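PDB 2PHP: uncharacterized protein MJ0236 from Methanocaldococcus jannaschii DSM 2661, which probably phosphorylates hydroxymethylpyrimidine and its phosphate and joins the product to thiazole phosphate, the crystallised C-terminal ThiN domain serving the joining step. Local coordinates for residues 7-10 and 11-15; 18-21 and 22-26; 163-166 and 167-171; 176-179 and 180-184. All blocks are in the same frame, centred on the assembly; numbering follows the deposited sequence.

Contact 1: 7-10 and 11-15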
loop_
_atom_site.group_PDB
_atom_site.type_symbol
_atom_site.label_atom_id
_atom_site.label_comp_id
_atom_site.label_asym_id
_atom_site.label_seq_id
_atom_site.Cartn_x
_atom_site.Cartn_y
_atom_site.Cartn_z
ATOM N N ASN B 7 4.008 -2.546 -28.380
ATOM C CA ASN B 7 3.424 -1.250 -28.096
ATOM C C ASN B 7 3.433 -1.020 -26.581
ATOM O O ASN B 7 3.994 -1.819 -25.830
ATOM C CB ASN B 7 1.998 -1.180 -28.654
ATOM C CG ASN B 7 1.131 -2.325 -28.180
ATOM O OD1 ASN B 7 1.525 -3.101 -27.307
ATOM N ND2 ASN B 7 -0.063 -2.437 -28.750
ATOM N N LYS B 8 2.825 0.070 -26.134
ATOM C CA LYS B 8 2.808 0.370 -24.707
ATOM C C LYS B 8 2.169 -0.718 -23.855
ATOM O O LYS B 8 2.627 -0.984 -22.745
ATOM C CB LYS B 8 2.109 1.704 -24.452
ATOM C CG LYS B 8 2.932 2.908 -24.873
ATOM C CD LYS B 8 2.227 4.198 -24.504
ATOM C CE LYS B 8 3.068 5.407 -24.858
ATOM N NZ LYS B 8 2.412 6.686 -24.444
ATOM N N GLU B 9 1.113 -1.345 -24.368
ATOM C CA GLU B 9 0.432 -2.400 -23.625
ATOM C C GLU B 9 1.403 -3.551 -23.376
ATOM O O GLU B 9 1.482 -4.094 -22.271
ATOM C CB GLU B 9 -0.780 -2.911 -24.410
ATOM C CG GLU B 9 -1.606 -3.947 -23.663
ATOM C CD GLU B 9 -2.738 -4.523 -24.501
ATOM O OE1 GLU B 9 -3.297 -3.790 -25.348
ATOM O OE2 GLU B 9 -3.079 -5.706 -24.299
ATOM N N LYS B 10 2.139 -3.934 -24.412
ATOM C CA LYS B 10 3.096 -5.018 -24.257
ATOM C C LYS B 10 4.115 -4.705 -23.163
ATOM O O LYS B 10 4.421 -5.552 -22.325
ATOM C CB LYS B 10 3.807 -5.306 -25.582
ATOM C CG LYS B 10 4.817 -6.441 -25.509
ATOM C CD LYS B 10 4.126 -7.787 -25.354
ATOM C CE LYS B 10 5.136 -8.922 -25.282
ATOM N NZ LYS B 10 4.474 -10.247 -25.130
ATOM N N VAL B 11 4.639 -3.482 -23.172
ATOM C CA VAL B 11 5.620 -3.059 -22.174
ATOM C C VAL B 11 5.032 -3.096 -20.760
ATOM O O VAL B 11 5.658 -3.615 -19.831
ATOM C CB VAL B 11 6.134 -1.632 -22.469
ATOM C CG1 VAL B 11 6.938 -1.099 -21.280
ATOM C CG2 VAL B 11 7.007 -1.642 -23.726
ATOM N N ILE B 12 3.837 -2.539 -20.594
ATOM C CA ILE B 12 3.189 -2.542 -19.287
ATOM C C ILE B 12 2.975 -3.980 -18.806
ATOM O O ILE B 12 3.183 -4.276 -17.633
ATOM C CB ILE B 12 1.828 -1.812 -19.323
ATOM C CG1 ILE B 12 2.044 -0.313 -19.568
ATOM C CG2 ILE B 12 1.060 -2.069 -18.023
ATOM C CD1 ILE B 12 2.924 0.374 -18.556
ATOM N N LYS B 13 2.567 -4.868 -19.712
ATOM C CA LYS B 13 2.345 -6.267 -19.347
ATOM C C LYS B 13 3.645 -6.977 -18.941
ATOM O O LYS B 13 3.645 -7.804 -18.023
ATOM C CB LYS B 13 1.689 -7.048 -20.496
ATOM C CG LYS B 13 0.212 -6.779 -20.707
ATOM C CD LYS B 13 -0.403 -7.810 -21.657
ATOM C CE LYS B 13 -1.792 -7.367 -22.107
ATOM N NZ LYS B 13 -2.237 -8.042 -23.351
ATOM N N ASN B 14 4.746 -6.657 -19.620
ATOM C CA ASN B 14 6.027 -7.277 -19.302
ATOM C C ASN B 14 6.497 -6.834 -17.924
ATOM O O ASN B 14 6.911 -7.652 -17.108
ATOM C CB ASN B 14 7.083 -6.918 -20.349
ATOM C CG ASN B 14 6.820 -7.574 -21.680
ATOM O OD1 ASN B 14 6.237 -8.660 -21.740
ATOM N ND2 ASN B 14 7.263 -6.933 -22.758
ATOM N N LEU B 15 6.428 -5.532 -17.668
ATOM C CA LEU B 15 6.836 -4.993 -16.373
ATOM C C LEU B 15 5.982 -5.565 -15.243
ATOM O O LEU B 15 6.499 -5.950 -14.190
ATOM C CB LEU B 15 6.733 -3.465 -16.378
ATOM C CG LEU B 15 7.928 -2.769 -17.033
ATOM C CD1 LEU B 15 7.604 -1.323 -17.360
ATOM C CD2 LEU B 15 9.113 -2.870 -16.087
HETATM O O HOH W 1 6.693 -11.149 -22.748
#

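Contact 2: 18-21 and 22-26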
loop_
_atom_site.group_PDB
_atom_site.type_symbol
_atom_site.label_atom_id
_atom_site.label_comp_id
_atom_site.label_asym_id
_atom_site.label_seq_id
_atom_site.Cartn_x
_atom_site.Cartn_y
_atom_site.Cartn_z
ATOM N N ALA B 18 6.914 -9.105 -14.588
ATOM C CA ALA B 18 8.240 -9.138 -13.981
ATOM C C ALA B 18 8.121 -8.874 -12.483
ATOM O O ALA B 18 8.816 -9.504 -11.685
ATOM C CB ALA B 18 9.144 -8.091 -14.622
ATOM N N ILE B 19 7.234 -7.949 -12.108
ATOM C CA ILE B 19 7.028 -7.594 -10.704
ATOM C C ILE B 19 6.338 -8.747 -9.959
ATOM O O ILE B 19 6.669 -9.048 -8.802
ATOM C CB ILE B 19 6.160 -6.300 -10.564
ATOM C CG1 ILE B 19 6.866 -5.111 -11.220
ATOM C CG2 ILE B 19 5.898 -5.997 -9.097
ATOM C CD1 ILE B 19 8.183 -4.745 -10.572
ATOM N N TYR B 20 5.379 -9.383 -10.626
ATOM C CA TYR B 20 4.659 -10.507 -10.040
ATOM C C TYR B 20 5.674 -11.597 -9.683
ATOM O O TYR B 20 5.546 -12.268 -8.654
ATOM C CB TYR B 20 3.624 -11.032 -11.036
ATOM C CG TYR B 20 2.964 -12.341 -10.648
ATOM C CD1 TYR B 20 1.870 -12.376 -9.778
ATOM C CD2 TYR B 20 3.439 -13.554 -11.159
ATOM C CE1 TYR B 20 1.262 -13.592 -9.430
ATOM C CE2 TYR B 20 2.843 -14.766 -10.819
ATOM C CZ TYR B 20 1.758 -14.781 -9.957
ATOM O OH TYR B 20 1.188 -15.995 -9.633
ATOM N N LEU B 21 6.690 -11.764 -10.530
ATOM C CA LEU B 21 7.729 -12.765 -10.287
ATOM C C LEU B 21 8.639 -12.317 -9.148
ATOM O O LEU B 21 9.063 -13.124 -8.315
ATOM C CB LEU B 21 8.572 -12.994 -11.551
ATOM C CG LEU B 21 7.899 -13.703 -12.737
ATOM C CD1 LEU B 21 8.855 -13.776 -13.926
ATOM C CD2 LEU B 21 7.474 -15.107 -12.311
ATOM N N LEU B 22 8.931 -11.021 -9.116
ATOM C CA LEU B 22 9.794 -10.464 -8.086
ATOM C C LEU B 22 9.175 -10.644 -6.700
ATOM O O LEU B 22 9.869 -11.003 -5.746
ATOM C CB LEU B 22 10.029 -8.976 -8.352
ATOM C CG LEU B 22 11.459 -8.434 -8.274
ATOM C CD1 LEU B 22 12.146 -8.970 -7.028
ATOM C CD2 LEU B 22 12.229 -8.834 -9.517
ATOM N N LYS B 23 7.871 -10.403 -6.593
ATOM C CA LYS B 23 7.185 -10.525 -5.311
ATOM C C LYS B 23 7.262 -11.935 -4.738
ATOM O O LYS B 23 7.053 -12.128 -3.542
ATOM C CB LYS B 23 5.719 -10.100 -5.444
ATOM C CG LYS B 23 5.536 -8.618 -5.731
ATOM C CD LYS B 23 4.072 -8.200 -5.868
ATOM C CE LYS B 23 3.315 -8.320 -4.553
ATOM N NZ LYS B 23 3.225 -9.730 -4.084
ATOM N N LYS B 24 7.560 -12.914 -5.591
ATOM C CA LYS B 24 7.668 -14.308 -5.164
ATOM C C LYS B 24 9.089 -14.684 -4.785
ATOM O O LYS B 24 9.332 -15.771 -4.263
ATOM C CB LYS B 24 7.217 -15.263 -6.277
ATOM C CG LYS B 24 5.712 -15.263 -6.542
ATOM C CD LYS B 24 5.323 -16.425 -7.453
ATOM C CE LYS B 24 3.812 -16.533 -7.589
ATOM N NZ LYS B 24 3.363 -17.812 -8.196
HETATM N N MSE B 25 10.025 -13.796 -5.081
HETATM C CA MSE B 25 11.433 -14.030 -4.793
HETATM C C MSE B 25 11.834 -13.563 -3.405
HETATM O O MSE B 25 11.172 -12.721 -2.807
HETATM C CB MSE B 25 12.302 -13.279 -5.802
HETATM C CG MSE B 25 12.838 -14.104 -6.945
HETATM SE SE MSE B 25 13.643 -12.955 -8.263
HETATM C CE MSE B 25 12.183 -13.019 -9.514
ATOM N N ASN B 26 12.865 -14.171 -2.901
ATOM C CA ASN B 26 13.473 -13.686 -1.672
ATOM C C ASN B 26 14.598 -12.707 -1.979
ATOM O O ASN B 26 15.749 -12.995 -1.861
ATOM C CB ASN B 26 13.985 -14.855 -0.830
ATOM C CG ASN B 26 14.873 -14.404 0.312
ATOM O OD1 ASN B 26 14.529 -13.479 1.049
ATOM N ND2 ASN B 26 16.019 -15.055 0.462
#

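Contact 3: 163-166 and 167-171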
loop_
_atom_site.group_PDB
_atom_site.type_symbol
_atom_site.label_atom_id
_atom_site.label_comp_id
_atom_site.label_asym_id
_atom_site.label_seq_id
_atom_site.Cartn_x
_atom_site.Cartn_y
_atom_site.Cartn_z
ATOM N N LEU B 163 20.750 -5.810 -17.416
ATOM C CA LEU B 163 20.053 -5.417 -18.642
ATOM C C LEU B 163 19.518 -6.635 -19.392
ATOM O O LEU B 163 19.953 -7.762 -19.153
ATOM C CB LEU B 163 20.998 -4.627 -19.565
ATOM C CG LEU B 163 21.647 -3.338 -19.039
ATOM C CD1 LEU B 163 22.741 -3.676 -18.043
ATOM C CD2 LEU B 163 22.250 -2.546 -20.192
ATOM N N GLY B 164 18.580 -6.405 -20.306
ATOM C CA GLY B 164 18.006 -7.503 -21.065
ATOM C C GLY B 164 17.040 -7.013 -22.125
ATOM O O GLY B 164 16.820 -5.807 -22.255
ATOM N N ARG B 165 16.461 -7.947 -22.877
ATOM C CA ARG B 165 15.526 -7.600 -23.945
ATOM C C ARG B 165 14.222 -7.015 -23.417
ATOM O O ARG B 165 13.653 -6.106 -24.027
ATOM C CB ARG B 165 15.255 -8.827 -24.825
ATOM C CG ARG B 165 16.508 -9.331 -25.534
ATOM C CD ARG B 165 16.207 -9.912 -26.902
ATOM N NE ARG B 165 17.154 -10.962 -27.266
ATOM C CZ ARG B 165 17.546 -11.935 -26.445
ATOM N NH1 ARG B 165 17.067 -12.004 -25.204
ATOM N NH2 ARG B 165 18.435 -12.834 -26.855
ATOM N N ASP B 166 13.744 -7.546 -22.295
ATOM C CA ASP B 166 12.533 -7.041 -21.657
ATOM C C ASP B 166 12.613 -7.276 -20.155
ATOM O O ASP B 166 13.499 -7.993 -19.672
ATOM C CB ASP B 166 11.264 -7.683 -22.236
ATOM C CG ASP B 166 11.272 -9.192 -22.151
ATOM O OD1 ASP B 166 11.547 -9.744 -21.059
ATOM O OD2 ASP B 166 10.982 -9.827 -23.186
ATOM N N ALA B 167 11.690 -6.664 -19.419
ATOM C CA ALA B 167 11.680 -6.763 -17.966
ATOM C C ALA B 167 11.672 -8.190 -17.418
ATOM O O ALA B 167 12.299 -8.461 -16.395
ATOM C CB ALA B 167 10.495 -5.976 -17.397
ATOM N N ILE B 168 10.954 -9.088 -18.084
ATOM C CA ILE B 168 10.877 -10.468 -17.628
ATOM C C ILE B 168 12.233 -11.148 -17.750
ATOM O O ILE B 168 12.640 -11.900 -16.865
ATOM C CB ILE B 168 9.842 -11.280 -18.434
ATOM C CG1 ILE B 168 8.466 -10.610 -18.339
ATOM C CG2 ILE B 168 9.767 -12.707 -17.885
ATOM C CD1 ILE B 168 7.376 -11.284 -19.164
ATOM N N GLU B 169 12.934 -10.872 -18.843
ATOM C CA GLU B 169 14.245 -11.455 -19.054
ATOM C C GLU B 169 15.205 -10.937 -17.985
ATOM O O GLU B 169 16.061 -11.672 -17.496
ATOM C CB GLU B 169 14.777 -11.090 -20.438
ATOM C CG GLU B 169 15.939 -11.964 -20.873
ATOM C CD GLU B 169 16.462 -11.610 -22.249
ATOM O OE1 GLU B 169 17.143 -10.566 -22.377
ATOM O OE2 GLU B 169 16.184 -12.374 -23.201
ATOM N N VAL B 170 15.052 -9.666 -17.625
ATOM C CA VAL B 170 15.904 -9.062 -16.613
ATOM C C VAL B 170 15.684 -9.724 -15.250
ATOM O O VAL B 170 16.641 -10.057 -14.544
ATOM C CB VAL B 170 15.637 -7.549 -16.503
ATOM C CG1 VAL B 170 16.300 -6.986 -15.248
ATOM C CG2 VAL B 170 16.180 -6.846 -17.732
ATOM N N VAL B 171 14.419 -9.921 -14.893
ATOM C CA VAL B 171 14.076 -10.537 -13.618
ATOM C C VAL B 171 14.562 -11.985 -13.515
ATOM O O VAL B 171 14.924 -12.448 -12.426
ATOM C CB VAL B 171 12.555 -10.453 -13.362
ATOM C CG1 VAL B 171 12.138 -11.409 -12.270
ATOM C CG2 VAL B 171 12.205 -9.034 -12.942
#

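Contact 4: 176-179 and 180-184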
loop_
_atom_site.group_PDB
_atom_site.type_symbol
_atom_site.label_atom_id
_atom_site.label_comp_id
_atom_site.label_asym_id
_atom_site.label_seq_id
_atom_site.Cartn_x
_atom_site.Cartn_y
_atom_site.Cartn_z
ATOM N N VAL B 176 18.761 -15.602 -10.853
ATOM C CA VAL B 176 19.951 -16.440 -10.889
ATOM C C VAL B 176 21.004 -15.817 -9.974
ATOM O O VAL B 176 21.612 -16.508 -9.151
ATOM C CB VAL B 176 20.512 -16.547 -12.332
ATOM C CG1 VAL B 176 21.843 -17.293 -12.329
ATOM C CG2 VAL B 176 19.502 -17.258 -13.228
ATOM N N ILE B 177 21.196 -14.507 -10.114
ATOM C CA ILE B 177 22.163 -13.773 -9.312
ATOM C C ILE B 177 21.816 -13.863 -7.829
ATOM O O ILE B 177 22.693 -14.055 -6.984
ATOM C CB ILE B 177 22.209 -12.280 -9.728
ATOM C CG1 ILE B 177 22.780 -12.149 -11.139
ATOM C CG2 ILE B 177 23.043 -11.478 -8.737
ATOM C CD1 ILE B 177 22.752 -10.734 -11.685
ATOM N N GLN B 178 20.528 -13.730 -7.528
ATOM C CA GLN B 178 20.035 -13.771 -6.157
ATOM C C GLN B 178 20.357 -15.095 -5.472
ATOM O O GLN B 178 20.759 -15.113 -4.306
ATOM C CB GLN B 178 18.517 -13.528 -6.142
ATOM C CG GLN B 178 17.878 -13.551 -4.767
ATOM C CD GLN B 178 18.281 -12.366 -3.912
ATOM O OE1 GLN B 178 17.956 -11.221 -4.225
ATOM N NE2 GLN B 178 18.995 -12.634 -2.828
ATOM N N LYS B 179 20.176 -16.200 -6.189
ATOM C CA LYS B 179 20.452 -17.515 -5.612
ATOM C C LYS B 179 21.916 -17.683 -5.258
ATOM O O LYS B 179 22.250 -18.311 -4.257
ATOM C CB LYS B 179 20.000 -18.622 -6.560
ATOM C CG LYS B 179 18.492 -18.806 -6.530
ATOM C CD LYS B 179 18.005 -19.801 -7.559
ATOM C CE LYS B 179 16.481 -19.864 -7.556
ATOM N NZ LYS B 179 15.946 -20.704 -8.666
ATOM N N ILE B 180 22.786 -17.112 -6.080
ATOM C CA ILE B 180 24.217 -17.181 -5.827
ATOM C C ILE B 180 24.480 -16.352 -4.575
ATOM O O ILE B 180 25.159 -16.792 -3.649
ATOM C CB ILE B 180 25.015 -16.611 -7.022
ATOM C CG1 ILE B 180 24.827 -17.524 -8.238
ATOM C CG2 ILE B 180 26.485 -16.444 -6.649
ATOM C CD1 ILE B 180 25.535 -17.038 -9.490
ATOM N N TYR B 181 23.905 -15.155 -4.543
ATOM C CA TYR B 181 24.068 -14.264 -3.408
ATOM C C TYR B 181 23.579 -14.911 -2.109
ATOM O O TYR B 181 24.196 -14.729 -1.058
ATOM C CB TYR B 181 23.307 -12.961 -3.648
ATOM C CG TYR B 181 23.559 -11.913 -2.595
ATOM C CD1 TYR B 181 24.807 -11.301 -2.480
ATOM C CD2 TYR B 181 22.547 -11.521 -1.720
ATOM C CE1 TYR B 181 25.041 -10.324 -1.519
ATOM C CE2 TYR B 181 22.766 -10.540 -0.758
ATOM C CZ TYR B 181 24.011 -9.948 -0.663
ATOM O OH TYR B 181 24.232 -8.978 0.274
ATOM N N ASN B 182 22.475 -15.655 -2.173
ATOM C CA ASN B 182 21.950 -16.303 -0.972
ATOM C C ASN B 182 22.987 -17.233 -0.349
ATOM O O ASN B 182 23.096 -17.318 0.873
ATOM C CB ASN B 182 20.677 -17.104 -1.270
ATOM C CG ASN B 182 19.475 -16.217 -1.586
ATOM O OD1 ASN B 182 19.350 -15.095 -1.074
ATOM N ND2 ASN B 182 18.571 -16.729 -2.423
ATOM N N THR B 183 23.739 -17.932 -1.195
ATOM C CA THR B 183 24.765 -18.850 -0.726
ATOM C C THR B 183 25.863 -18.045 -0.040
ATOM O O THR B 183 26.313 -18.402 1.047
ATOM C CB THR B 183 25.367 -19.660 -1.899
ATOM O OG1 THR B 183 24.313 -20.322 -2.606
ATOM C CG2 THR B 183 26.345 -20.715 -1.387
ATOM N N LEU B 184 26.287 -16.954 -0.668
ATOM C CA LEU B 184 27.326 -16.114 -0.079
ATOM C C LEU B 184 26.858 -15.608 1.278
ATOM O O LEU B 184 27.610 -15.609 2.247
ATOM C CB LEU B 184 27.630 -14.901 -0.958
ATOM C CG LEU B 184 28.226 -15.102 -2.348
ATOM C CD1 LEU B 184 28.509 -13.734 -2.950
ATOM C CD2 LEU B 184 29.505 -15.921 -2.262
#

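Contact 1: 7-10 and 11-15
Glu9 and Lys13 run side by side from the first turns of helix 8-22, pointing the same way, in an i to i+4 salt bridge just after an N-cap. Lys13 NZ lies 2.7 Å from Glu9 OE2 and approaches on that oxygen's anti lone pair, the side turned from OE1. Glu9 has CG anti to its backbone N (chi1 -176°) and Lys13 has CG anti to its carbonyl carbon, which brings two extended chains together at their charged ends; Lys13 CE also packs on Glu9 CG. On the neighbouring flank, one residue on, Lys10 slants across Asn14. The bend of Lys10 at chi2 (71°) lays CG 3.7 Å from Asn14 ND2 and keeps CE near OD1. The stronger partner of this amide is Glu39, which accepts from ND2 and ties the helix to strand 37-40.

The helix begins at Asn7, whose OD1 caps Lys10 N at 3.1 Å while its carbonyl O receives Val11 N, so both oxygens of one residue serve the first turn. Ile12 N to Lys8 O carries on the i to i+4 backbone bonding. Val11 and Ile12 turn their branches to Phe73 of strand 71-73, and Tyr17 of the second subunit packs on Glu9 and Ile12. A water donates to Asn14 OD1 at 2.7 Å and accepts only weakly from Lys10 NZ, 3.4 Å away.

Contact 2: 18-21 and 22-26
Leu21 and Met25, a selenomethionine, make the close-packed half of this turn. The methyl CE of Met25 folds back over the backbone of Leu21, 3.3 Å from Leu21 O and 4.1 Å from Leu21 CB, because the chain bends at chi3 (-103°). On the same inward side, Ala18, Leu22 and Met25 all rest on Val171 of helix 167-185. The backbone bonding of helix 8-22 changes here from i+4 to i+3: Leu22 N bonds Ala18 O at 3.0 Å and Lys23 N bonds Ile19 O at 2.9 Å, but Lys24 N reaches back just three residues to Leu21 O, meeting it from above the carbonyl plane. A type I beta turn from Leu22 to Met25, with Met25 N on Leu22 O, then leads the chain onward.

The looser part is the exposed Lys24, which stretches along an extended chain to slant across the phenol end of Tyr20, CE lying 3.6 Å from CZ. Its NZ makes a weak hydrogen bond of 3.2 Å to Tyr20 OH. The second subunit partly covers Tyr20, through Ile71 and a weak bond from Glu72 to the hydroxyl. Lys23 turns from Tyr20 instead: its CG lies 3.3 Å from Ile19 O, and its bent chain carries NZ to a salt bridge with Asp70 of the second subunit.

Contact 3: 163-166 and 167-171
Asp166 OD1 accepts the backbone N-H of Glu169, while the Glu169 side chain accepts that of Arg165. The first of these hydrogen bonds is 2.8 Å long, OD1 being met nearly along its own C-O axis. The grip depends on chi1 of 56°, which sets CG between the backbone N and the carbonyl carbon of Asp166 and turns the carboxylate over the opening turn. In the second, Glu169 OE1 receives Arg165 N at 2.8 Å in an almost straight bond (176°), the N-H arriving from above the carboxylate plane. Val170 N closes the turn on Asp166 O at 3.1 Å.

The OD1 bond makes Asp166 the N-cap of helix 167-185, where strand 159-164 of the mixed sheet passes into the helix; the bond between Arg165 and Glu169 braces the residue before the cap. An acid at this place would probably be steadied by the positive end of the helix dipole. Glu39 of strand 37-40 accepts from Ala167 N, so a second acid serves the same helix start.

Among charged groups, Arg165 and Glu169 form an ion pair whose detail is doubtful, because the modelled gap between NH1 and OE2 is too short to trust.

Van der Waals packing sets a Val170 methyl on the backbone: CG2 lies 3.5 Å from Gly164 N and also touches Asp166 O. Gly164 CA lies beside Glu169 OE1, 3.4 Å away and near the carboxylate plane. Apolar contact continues from Val170 inward onto Ala95 and Met97, while Ile168 packs on Lys13 of the second subunit.

Contact 4: 176-179 and 180-184
Gln178 and Asn182 join their side-chain amides one turn apart on helix 167-185. Gln178 NE2 donates to Asn182 OD1 at 3.0 Å, and the N-H comes from above the carbonyl plane, 45° out of it, rather than on a lone pair. The two amide planes are only 30° apart. A bend at chi2 (69°) swings the Gln178 amide along the helix surface to its partner, and the same NE2 stands at the ring edge of Tyr181, 3.9 Å from CD2.

Beneath the amides the backbone holds the spacing. Asn182 N bonds Gln178 O at 2.8 Å, so this residue pair is tied by main chain and side chain alike, and Tyr181 N bonds Ile177 O at 2.9 Å. Ile180 presses CG1 to within 3.5 Å of Val176 O, over a backbone bond that is weak. Lys179 O is shared by Thr183 N and Thr183 OG1, both weakly, with OG1 3.3 Å away.

Farther out, Gln178 is fixed by the segment that follows the first helix: its NE2 also donates to Thr28 OG1, and its OE1 accepts weakly from Leu29 N. The inner face of these last turns, formed by Ile177, Ile180, Tyr181 and Leu184, rests on Leu29, strand 95-100 and helix 103-109, while Lys179 and Thr183 are exposed. Both ends of the buried Gln178 amide are engaged, NE2 by two acceptors and OE1 by a weak bond from Leu29 N, which would favour this rotation of the group.

The four contacts mark out two helices: contacts 1 and 2 follow each other along helix 8-22, centres 17 Å apart, and contacts 3 and 4, centres 18 Å apart, share helix 167-185. The middle of helix 8-22 meets the start of helix 167-185, where Leu15 CD2 of contact 1 packs 3.6 Å from Ala167 CB of contact 3. Leu22 CD2 of contact 2 lies 3.4 Å from Val171 CG2 of contact 3. Farther on, Asn26 O of contact 2 lies 3.3 Å from Gln178 CD of contact 4. Contacts 1 and 4 stay about 16 Å apart at their nearest atoms. Contacts 1, 2 and 3 touch the second subunit, whereas contact 4 touches no other chain of the assembly.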